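Long-range contacts in phage-related protein (Bordetella bronchiseptica RB50, PDB 3BJQ), which probably serves as a major capsid protein that assembles into the protein shell of a phage or prophage particle: residues Ala10-Pro15 / Val275-Trp280; Glu88-Arg93 / Ala284-Tyr289; His141-Val146 / Tyr306-Ala311. All blocks are in the same frame, centred on the assembly; numbering follows the deposited sequence.

Overall arrangement
Contacts 1 and 2 lie at the same end of the chain, with centres about 13 Å apart. They share a sheet: strand 274-281 carries one side of contact 1 and pairs with strand 286-299 of contact 2. Contact 1 is a surface contact, where a loop is held by a single bridge. Contact 2 is partly buried, with an apolar face packed on helix 105-131 and a mixed face turned to another subunit. Contact 3 is also partly buried. It lies about 46 Å, centre to centre, from both, across the chain's centre in a second sheet. Its pairing is parallel, and lysines, acids and waters lie along it. No other subunit of the assembly touches it.

Contact 1 (Ala10-Pro15 / Val275-Trp280); sequences ARVVDP and VEVPYW
V275 O takes the hydrogen bond of D14 N at 2.8 Å, and V13 CA also comes up to it as a CA-H...O contact. The N-H of D14 points almost straight at the oxygen (164°), and D14 N lies in the carbonyl plane. This is one half of a single beta bridge between V13 and E276. The other half runs the opposite way: V277 N donates to V12 O at 2.9 Å. The bridge ties the loop before helix 15-22 to strand 274-281.

Side chains add to the bridge. With V12 chi1 at 178°, CG1 points away from the V12 backbone N and meets V277 CG1 at 3.6 Å. V277 CG2 lies against V12 CB and V12 O. V12 also packs on V102 of the second subunit, and V277 on V12 of that subunit, so the valine pair belongs to a subunit interface.

D14 is the N-cap of helix 15-22. Its OD1 accepts a hydrogen bond from L17 N and a weak one from I16 N. S18 OG bonds to both D14 O and V275 N, which ties the first turn of the helix to both segments.

R11 bends at chi2 and chi3 and folds over E276. The guanidinium and carboxylate planes are 49° apart. Their salt bridge is long, 3.7 Å from R11 NH1 to E276 OE1, and no N-H points at the oxygen. E276 OE1 sits instead over the centre of the guanidinium face, 3.6 Å above its plane.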
loop_
_atom_site.group_PDB
_atom_site.type_symbol
_atom_site.label_atom_id
_atom_site.label_comp_id
_atom_site.label_asym_id
_atom_site.label_seq_id
_atom_site.Cartn_x
_atom_site.Cartn_y
_atom_site.Cartn_z
ATOM N N ALA E 10 -24.316 12.547 21.624
ATOM C CA ALA E 10 -24.109 11.600 20.531
ATOM C C ALA E 10 -24.247 10.166 21.033
ATOM O O ALA E 10 -24.306 9.910 22.244
ATOM C CB ALA E 10 -22.731 11.806 19.865
ATOM N N ARG E 11 -24.341 9.244 20.081
ATOM C CA ARG E 11 -24.370 7.825 20.392
ATOM C C ARG E 11 -23.039 7.275 19.881
ATOM O O ARG E 11 -22.289 7.999 19.193
ATOM C CB ARG E 11 -25.569 7.134 19.716
ATOM C CG ARG E 11 -26.909 7.912 19.771
ATOM C CD ARG E 11 -27.284 8.400 21.182
ATOM N NE ARG E 11 -27.220 7.337 22.187
ATOM C CZ ARG E 11 -28.248 6.590 22.589
ATOM N NH1 ARG E 11 -29.472 6.757 22.087
ATOM N NH2 ARG E 11 -28.048 5.655 23.507
ATOM N N VAL E 12 -22.717 6.031 20.230
ATOM C CA VAL E 12 -21.509 5.426 19.689
ATOM C C VAL E 12 -21.918 4.752 18.383
ATOM O O VAL E 12 -22.621 3.744 18.372
ATOM C CB VAL E 12 -20.824 4.459 20.646
ATOM C CG1 VAL E 12 -19.613 3.845 19.979
ATOM C CG2 VAL E 12 -20.417 5.191 21.905
ATOM N N VAL E 13 -21.480 5.349 17.284
ATOM C CA VAL E 13 -21.863 4.903 15.964
ATOM C C VAL E 13 -20.972 3.748 15.517
ATOM O O VAL E 13 -19.774 3.700 15.848
ATOM C CB VAL E 13 -21.871 6.099 14.980
ATOM C CG1 VAL E 13 -21.974 5.654 13.531
ATOM C CG2 VAL E 13 -23.043 7.021 15.330
ATOM N N ASP E 14 -21.604 2.785 14.837
ATOM C CA ASP E 14 -20.940 1.688 14.172
ATOM C C ASP E 14 -20.740 2.137 12.721
ATOM O O ASP E 14 -21.691 2.213 11.960
ATOM C CB ASP E 14 -21.829 0.463 14.231
ATOM C CG ASP E 14 -21.189 -0.764 13.630
ATOM O OD1 ASP E 14 -20.574 -0.673 12.548
ATOM O OD2 ASP E 14 -21.334 -1.834 14.246
ATOM N N PRO E 15 -19.501 2.450 12.337
ATOM C CA PRO E 15 -19.272 3.052 11.034
ATOM C C PRO E 15 -19.506 2.117 9.865
ATOM O O PRO E 15 -19.868 2.578 8.788
ATOM C CB PRO E 15 -17.795 3.474 11.091
ATOM C CG PRO E 15 -17.184 2.625 12.091
ATOM C CD PRO E 15 -18.245 2.274 13.090
ATOM N N VAL E 275 -26.254 3.937 12.419
ATOM C CA VAL E 275 -26.493 2.725 13.196
ATOM C C VAL E 275 -25.537 2.774 14.387
ATOM O O VAL E 275 -24.335 3.043 14.219
ATOM C CB VAL E 275 -26.202 1.464 12.398
ATOM C CG1 VAL E 275 -26.517 0.247 13.224
ATOM C CG2 VAL E 275 -27.025 1.468 11.090
ATOM N N GLU E 276 -26.089 2.525 15.571
ATOM C CA GLU E 276 -25.340 2.506 16.822
ATOM C C GLU E 276 -24.767 1.123 17.139
ATOM O O GLU E 276 -25.296 0.083 16.691
ATOM C CB GLU E 276 -26.253 2.917 17.981
ATOM C CG GLU E 276 -26.832 4.318 17.834
ATOM C CD GLU E 276 -27.953 4.629 18.843
ATOM O OE1 GLU E 276 -27.867 4.152 20.010
ATOM O OE2 GLU E 276 -28.917 5.348 18.448
ATOM N N VAL E 277 -23.679 1.111 17.907
ATOM C CA VAL E 277 -23.085 -0.140 18.366
ATOM C C VAL E 277 -24.173 -0.921 19.114
ATOM O O VAL E 277 -25.022 -0.309 19.780
ATOM C CB VAL E 277 -21.871 0.109 19.287
ATOM C CG1 VAL E 277 -20.736 0.737 18.518
ATOM C CG2 VAL E 277 -22.258 0.975 20.492
ATOM N N PRO E 278 -24.221 -2.252 18.940
ATOM C CA PRO E 278 -25.298 -2.999 19.589
ATOM C C PRO E 278 -25.139 -3.146 21.078
ATOM O O PRO E 278 -24.029 -3.049 21.590
ATOM C CB PRO E 278 -25.201 -4.387 18.956
ATOM C CG PRO E 278 -23.787 -4.507 18.492
ATOM C CD PRO E 278 -23.357 -3.117 18.118
ATOM N N TYR E 279 -26.251 -3.417 21.754
ATOM C CA TYR E 279 -26.243 -3.822 23.145
ATOM C C TYR E 279 -27.042 -5.114 23.252
ATOM O O TYR E 279 -27.857 -5.420 22.395
ATOM C CB TYR E 279 -26.799 -2.719 24.075
ATOM C CG TYR E 279 -28.276 -2.403 23.938
ATOM C CD1 TYR E 279 -29.241 -3.118 24.648
ATOM C CD2 TYR E 279 -28.700 -1.355 23.139
ATOM C CE1 TYR E 279 -30.604 -2.815 24.529
ATOM C CE2 TYR E 279 -30.041 -1.043 23.001
ATOM C CZ TYR E 279 -30.995 -1.767 23.690
ATOM O OH TYR E 279 -32.330 -1.430 23.525
ATOM N N TRP E 280 -26.764 -5.891 24.287
ATOM C CA TRP E 280 -27.461 -7.146 24.525
ATOM C C TRP E 280 -28.677 -6.870 25.357
ATOM O O TRP E 280 -28.567 -6.300 26.433
ATOM C CB TRP E 280 -26.549 -8.143 25.256
ATOM C CG TRP E 280 -27.264 -9.390 25.712
ATOM C CD1 TRP E 280 -27.545 -9.753 27.005
ATOM C CD2 TRP E 280 -27.823 -10.411 24.878
ATOM N NE1 TRP E 280 -28.241 -10.939 27.020
ATOM C CE2 TRP E 280 -28.410 -11.373 25.731
ATOM C CE3 TRP E 280 -27.859 -10.621 23.494
ATOM C CZ2 TRP E 280 -29.053 -12.514 25.241
ATOM C CZ3 TRP E 280 -28.487 -11.765 23.016
ATOM C CH2 TRP E 280 -29.072 -12.690 23.887
#

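Contact 2 (Glu88-Arg93 / Ala284-Tyr289); sequences EAKVPR and AKSWIY
I288 chi1 of -56° puts CG2 opposite the backbone N, where it meets E88, and chi2 of -63° brings CD1 near K90 CG. The extended chain of E88 passes over the CG2 methyl, with E88 CD 3.4 Å from I288 CG2. The carboxylate goes on to Y279 OH and to R70 of the third subunit. K90 CG packs tightly on S286 CB, 3.5 Å away, while S286 OG donates to A284 O. K90 NZ forms a salt bridge with D72 of the third subunit.

The other face of the ladder carries A89, V91, W287 and Y289. V91 CG2 meets the edge of the Y289 ring at CE1, 3.9 Å away. A89, V91 and Y289 also touch helix 105-131. W287 leads away from the pairing, and its NE1 donates to A99 O.

The backbones join through two hydrogen-bonded pairs. V91 N gives the straightest bond, 2.8 Å to W287 O. R93 N reaches K285 O at 3.1 Å beyond the last pair. R93 and K285 then run side by side, with K285 CD 3.5 Å above the guanidinium plane.

K285 and S286 together face D281 in a G1 beta bulge. The whole is an antiparallel ladder backed by a long helix, consistent with the sheet and spine helix of the peripheral domain in HK97-like capsid proteins.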
loop_
_atom_site.group_PDB
_atom_site.type_symbol
_atom_site.label_atom_id
_atom_site.label_comp_id
_atom_site.label_asym_id
_atom_site.label_seq_id
_atom_site.Cartn_x
_atom_site.Cartn_y
_atom_site.Cartn_z
ATOM N N GLU E 88 -35.211 0.275 16.536
ATOM C CA GLU E 88 -34.196 -0.628 17.059
ATOM C C GLU E 88 -34.193 -1.928 16.259
ATOM O O GLU E 88 -35.136 -2.734 16.351
ATOM C CB GLU E 88 -34.433 -0.922 18.554
ATOM C CG GLU E 88 -33.826 0.125 19.514
ATOM C CD GLU E 88 -34.114 -0.157 20.967
ATOM O OE1 GLU E 88 -35.015 -0.973 21.244
ATOM O OE2 GLU E 88 -33.441 0.432 21.836
ATOM N N ALA E 89 -33.129 -2.115 15.480
ATOM C CA ALA E 89 -32.876 -3.360 14.778
ATOM C C ALA E 89 -32.539 -4.439 15.817
ATOM O O ALA E 89 -31.918 -4.145 16.830
ATOM C CB ALA E 89 -31.727 -3.167 13.831
ATOM N N LYS E 90 -32.887 -5.686 15.531
ATOM C CA LYS E 90 -32.785 -6.773 16.498
ATOM C C LYS E 90 -32.219 -8.011 15.836
ATOM O O LYS E 90 -32.681 -8.410 14.775
ATOM C CB LYS E 90 -34.196 -7.070 17.036
ATOM C CG LYS E 90 -34.351 -8.204 17.978
ATOM C CD LYS E 90 -35.743 -8.186 18.654
ATOM C CE LYS E 90 -36.888 -8.273 17.639
ATOM N NZ LYS E 90 -36.763 -9.489 16.764
ATOM N N VAL E 91 -31.199 -8.590 16.462
ATOM C CA VAL E 91 -30.674 -9.870 16.032
ATOM C C VAL E 91 -30.953 -10.865 17.133
ATOM O O VAL E 91 -30.289 -10.830 18.171
ATOM C CB VAL E 91 -29.151 -9.821 15.713
ATOM C CG1 VAL E 91 -28.643 -11.219 15.459
ATOM C CG2 VAL E 91 -28.889 -8.969 14.515
ATOM N N PRO E 92 -31.944 -11.753 16.927
ATOM C CA PRO E 92 -32.290 -12.719 17.945
ATOM C C PRO E 92 -31.216 -13.784 18.117
ATOM O O PRO E 92 -30.540 -14.159 17.149
ATOM C CB PRO E 92 -33.608 -13.339 17.425
ATOM C CG PRO E 92 -33.659 -13.098 16.025
ATOM C CD PRO E 92 -32.771 -11.912 15.717
ATOM N N ARG E 93 -31.078 -14.295 19.335
ATOM C CA ARG E 93 -30.028 -15.275 19.604
ATOM C C ARG E 93 -30.207 -16.581 18.817
ATOM O O ARG E 93 -29.211 -17.244 18.517
ATOM C CB ARG E 93 -29.921 -15.583 21.091
ATOM C CG ARG E 93 -31.159 -16.152 21.649
ATOM C CD ARG E 93 -30.945 -16.640 23.010
ATOM N NE ARG E 93 -32.174 -17.201 23.529
ATOM C CZ ARG E 93 -32.264 -17.816 24.697
ATOM N NH1 ARG E 93 -31.186 -17.938 25.464
ATOM N NH2 ARG E 93 -33.424 -18.310 25.097
ATOM N N ALA E 284 -35.296 -9.592 25.759
ATOM C CA ALA E 284 -35.603 -9.981 24.384
ATOM C C ALA E 284 -34.674 -11.065 23.841
ATOM O O ALA E 284 -34.905 -11.560 22.723
ATOM C CB ALA E 284 -35.533 -8.743 23.474
ATOM N N LYS E 285 -33.621 -11.403 24.600
ATOM C CA LYS E 285 -32.614 -12.382 24.168
ATOM C C LYS E 285 -32.160 -12.059 22.747
ATOM O O LYS E 285 -32.146 -12.903 21.850
ATOM C CB LYS E 285 -33.166 -13.807 24.303
ATOM C CG LYS E 285 -33.388 -14.209 25.791
ATOM C CD LYS E 285 -32.064 -14.590 26.443
ATOM C CE LYS E 285 -32.096 -14.626 27.987
ATOM N NZ LYS E 285 -33.439 -14.845 28.522
ATOM N N SER E 286 -31.801 -10.797 22.568
ATOM C CA SER E 286 -31.438 -10.249 21.296
ATOM C C SER E 286 -30.367 -9.172 21.445
ATOM O O SER E 286 -30.277 -8.518 22.486
ATOM C CB SER E 286 -32.666 -9.592 20.651
ATOM O OG SER E 286 -33.632 -10.537 20.241
ATOM N N TRP E 287 -29.548 -9.010 20.412
ATOM C CA TRP E 287 -28.651 -7.868 20.297
ATOM C C TRP E 287 -29.422 -6.779 19.567
ATOM O O TRP E 287 -30.045 -7.058 18.564
ATOM C CB TRP E 287 -27.379 -8.205 19.519
ATOM C CG TRP E 287 -26.465 -9.051 20.285
ATOM C CD1 TRP E 287 -26.446 -10.411 20.304
ATOM C CD2 TRP E 287 -25.424 -8.620 21.167
ATOM N NE1 TRP E 287 -25.447 -10.857 21.135
ATOM C CE2 TRP E 287 -24.797 -9.779 21.670
ATOM C CE3 TRP E 287 -24.934 -7.368 21.554
ATOM C CZ2 TRP E 287 -23.741 -9.727 22.571
ATOM C CZ3 TRP E 287 -23.860 -7.314 22.430
ATOM C CH2 TRP E 287 -23.286 -8.491 22.947
ATOM N N ILE E 288 -29.338 -5.546 20.073
ATOM C CA ILE E 288 -30.146 -4.427 19.601
ATOM C C ILE E 288 -29.284 -3.297 19.032
ATOM O O ILE E 288 -28.413 -2.764 19.724
ATOM C CB ILE E 288 -30.999 -3.830 20.766
ATOM C CG1 ILE E 288 -31.859 -4.904 21.411
ATOM C CG2 ILE E 288 -31.903 -2.693 20.301
ATOM C CD1 ILE E 288 -32.861 -5.496 20.503
ATOM N N TYR E 289 -29.540 -2.927 17.781
ATOM C CA TYR E 289 -28.857 -1.786 17.140
ATOM C C TYR E 289 -29.832 -0.640 16.965
ATOM O O TYR E 289 -30.823 -0.767 16.240
ATOM C CB TYR E 289 -28.325 -2.129 15.765
ATOM C CG TYR E 289 -27.422 -3.313 15.684
ATOM C CD1 TYR E 289 -27.943 -4.598 15.733
ATOM C CD2 TYR E 289 -26.055 -3.161 15.453
ATOM C CE1 TYR E 289 -27.138 -5.699 15.624
ATOM C CE2 TYR E 289 -25.242 -4.264 15.314
ATOM C CZ TYR E 289 -25.797 -5.538 15.402
ATOM O OH TYR E 289 -25.011 -6.657 15.288
#

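Contact 3 (His141-Val146 / Tyr306-Ala311); sequences HKVKLV and YLIEDA
V143 N donates to L307 O at 2.8 Å, and V143 O accepts from E309 N at 2.8 Å. Both V143 bonds go to the residues flanking I308, as in a parallel ladder. H141 O takes L307 N before them. L145 N follows with a nearly straight bond to E309 O (174°, 3.0 Å).

V143 CG1 packs on I308 CG2, and L145 CD1, just past the strand, comes within 3.6 Å of the same I308 CG2. Y306 has CG anti to the backbone N (chi1 -170°), which lays one face of its ring against the H141-K142 peptide. H141 C stands 3.6 Å above that face, toward the rim.

K142, K144, L307 and E309 share the face opposite V143 and I308. A water donates to E309 OE2 at 2.7 Å and, weakly, to V143 O. Past the last pair, a second water joins L145 O to D310 OD2. The chain of K144 lies beside D310, with K144 CE near D310 OD2, but K144 NZ stops 4.7 Å from that oxygen.

Further out, H141 ND1 bonds to G305 O and H141 NE2 to S172 OG. K142 NZ bonds to P134 O. Helix 158-173 covers Y306, and strand 245-248 flanks 305-309 on its far side.

Across the two segments, backbone bonds and apolar packing do the holding. K144 probably adds only diffuse attraction toward E309 and D310, whose oxygens bind water instead.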
loop_
_atom_site.group_PDB
_atom_site.type_symbol
_atom_site.label_atom_id
_atom_site.label_comp_id
_atom_site.label_asym_id
_atom_site.label_seq_id
_atom_site.Cartn_x
_atom_site.Cartn_y
_atom_site.Cartn_z
ATOM N N HIS E 141 -51.746 25.572 -11.192
ATOM C CA HIS E 141 -50.817 24.431 -11.002
ATOM C C HIS E 141 -51.497 23.134 -10.598
ATOM O O HIS E 141 -50.854 22.217 -10.089
ATOM C CB HIS E 141 -49.709 24.821 -10.016
ATOM C CG HIS E 141 -48.652 25.659 -10.654
ATOM N ND1 HIS E 141 -47.395 25.177 -10.939
ATOM C CD2 HIS E 141 -48.701 26.906 -11.172
ATOM C CE1 HIS E 141 -46.700 26.108 -11.566
ATOM N NE2 HIS E 141 -47.470 27.165 -11.724
ATOM N N LYS E 142 -52.796 23.028 -10.881
ATOM C CA LYS E 142 -53.512 21.786 -10.632
ATOM C C LYS E 142 -54.766 21.683 -11.478
ATOM O O LYS E 142 -55.310 22.710 -11.923
ATOM C CB LYS E 142 -53.866 21.662 -9.158
ATOM C CG LYS E 142 -54.677 22.827 -8.634
ATOM C CD LYS E 142 -55.168 22.585 -7.191
ATOM C CE LYS E 142 -55.815 23.844 -6.653
ATOM N NZ LYS E 142 -55.986 23.833 -5.188
ATOM N N VAL E 143 -55.198 20.437 -11.707
ATOM C CA VAL E 143 -56.469 20.139 -12.351
ATOM C C VAL E 143 -57.040 18.896 -11.680
ATOM O O VAL E 143 -56.315 18.133 -11.043
ATOM C CB VAL E 143 -56.299 19.932 -13.882
ATOM C CG1 VAL E 143 -55.730 18.563 -14.190
ATOM C CG2 VAL E 143 -57.610 20.127 -14.596
ATOM N N LYS E 144 -58.351 18.739 -11.768
ATOM C CA LYS E 144 -59.037 17.582 -11.239
ATOM C C LYS E 144 -59.888 17.038 -12.364
ATOM O O LYS E 144 -60.833 17.680 -12.791
ATOM C CB LYS E 144 -59.918 17.980 -10.069
ATOM C CG LYS E 144 -60.418 16.817 -9.273
ATOM C CD LYS E 144 -61.079 17.298 -8.014
ATOM C CE LYS E 144 -61.584 16.135 -7.203
ATOM N NZ LYS E 144 -62.240 16.608 -5.964
ATOM N N LEU E 145 -59.527 15.854 -12.854
ATOM C CA LEU E 145 -60.167 15.287 -14.019
ATOM C C LEU E 145 -61.441 14.610 -13.587
ATOM O O LEU E 145 -61.425 13.825 -12.664
ATOM C CB LEU E 145 -59.206 14.327 -14.722
ATOM C CG LEU E 145 -57.884 14.960 -15.191
ATOM C CD1 LEU E 145 -57.067 13.934 -15.950
ATOM C CD2 LEU E 145 -58.118 16.224 -16.032
ATOM N N VAL E 146 -62.538 14.948 -14.265
ATOM C CA VAL E 146 -63.876 14.448 -13.964
ATOM C C VAL E 146 -64.453 13.741 -15.191
ATOM O O VAL E 146 -64.220 14.160 -16.337
ATOM C CB VAL E 146 -64.812 15.619 -13.592
ATOM C CG1 VAL E 146 -66.246 15.142 -13.421
ATOM C CG2 VAL E 146 -64.324 16.324 -12.340
ATOM N N TYR E 306 -46.905 20.483 -10.434
ATOM C CA TYR E 306 -48.226 20.520 -11.036
ATOM C C TYR E 306 -48.971 19.218 -10.726
ATOM O O TYR E 306 -48.462 18.144 -11.004
ATOM C CB TYR E 306 -48.081 20.714 -12.542
ATOM C CG TYR E 306 -49.385 21.015 -13.268
ATOM C CD1 TYR E 306 -50.258 19.989 -13.616
ATOM C CD2 TYR E 306 -49.722 22.313 -13.624
ATOM C CE1 TYR E 306 -51.432 20.248 -14.270
ATOM C CE2 TYR E 306 -50.893 22.589 -14.291
ATOM C CZ TYR E 306 -51.749 21.549 -14.616
ATOM O OH TYR E 306 -52.923 21.786 -15.278
ATOM N N LEU E 307 -50.171 19.322 -10.169
ATOM C CA LEU E 307 -50.959 18.153 -9.819
ATOM C C LEU E 307 -52.170 17.926 -10.743
ATOM O O LEU E 307 -52.988 18.837 -10.955
ATOM C CB LEU E 307 -51.437 18.305 -8.388
ATOM C CG LEU E 307 -52.299 17.189 -7.794
ATOM C CD1 LEU E 307 -51.547 15.841 -7.724
ATOM C CD2 LEU E 307 -52.787 17.671 -6.450
ATOM N N ILE E 308 -52.281 16.703 -11.265
ATOM C CA ILE E 308 -53.422 16.274 -12.082
ATOM C C ILE E 308 -54.147 15.201 -11.275
ATOM O O ILE E 308 -53.790 14.033 -11.339
ATOM C CB ILE E 308 -52.962 15.665 -13.429
ATOM C CG1 ILE E 308 -52.186 16.682 -14.255
ATOM C CG2 ILE E 308 -54.161 15.152 -14.249
ATOM C CD1 ILE E 308 -51.556 16.082 -15.510
ATOM N N GLU E 309 -55.179 15.596 -10.530
ATOM C CA GLU E 309 -55.905 14.645 -9.692
ATOM C C GLU E 309 -56.856 13.744 -10.487
ATOM O O GLU E 309 -57.492 14.182 -11.444
ATOM C CB GLU E 309 -56.774 15.358 -8.661
ATOM C CG GLU E 309 -56.110 16.244 -7.667
ATOM C CD GLU E 309 -57.122 16.739 -6.632
ATOM O OE1 GLU E 309 -57.440 15.956 -5.706
ATOM O OE2 GLU E 309 -57.603 17.893 -6.764
ATOM N N ASP E 310 -56.956 12.490 -10.044
ATOM C CA ASP E 310 -57.949 11.519 -10.520
ATOM C C ASP E 310 -57.822 11.004 -11.955
ATOM O O ASP E 310 -58.763 10.404 -12.485
ATOM C CB ASP E 310 -59.357 12.037 -10.218
ATOM C CG ASP E 310 -59.575 12.241 -8.719
ATOM O OD1 ASP E 310 -58.803 11.637 -7.941
ATOM O OD2 ASP E 310 -60.492 13.004 -8.342
ATOM N N ALA E 311 -56.653 11.187 -12.560
ATOM C CA ALA E 311 -56.416 10.693 -13.911
ATOM C C ALA E 311 -56.782 9.208 -14.041
ATOM O O ALA E 311 -57.417 8.794 -15.002
ATOM C CB ALA E 311 -54.970 10.921 -14.305
HETATM O O HOH W 1 -56.530 19.517 -8.568
HETATM O O HOH W 2 -62.494 13.981 -10.167
#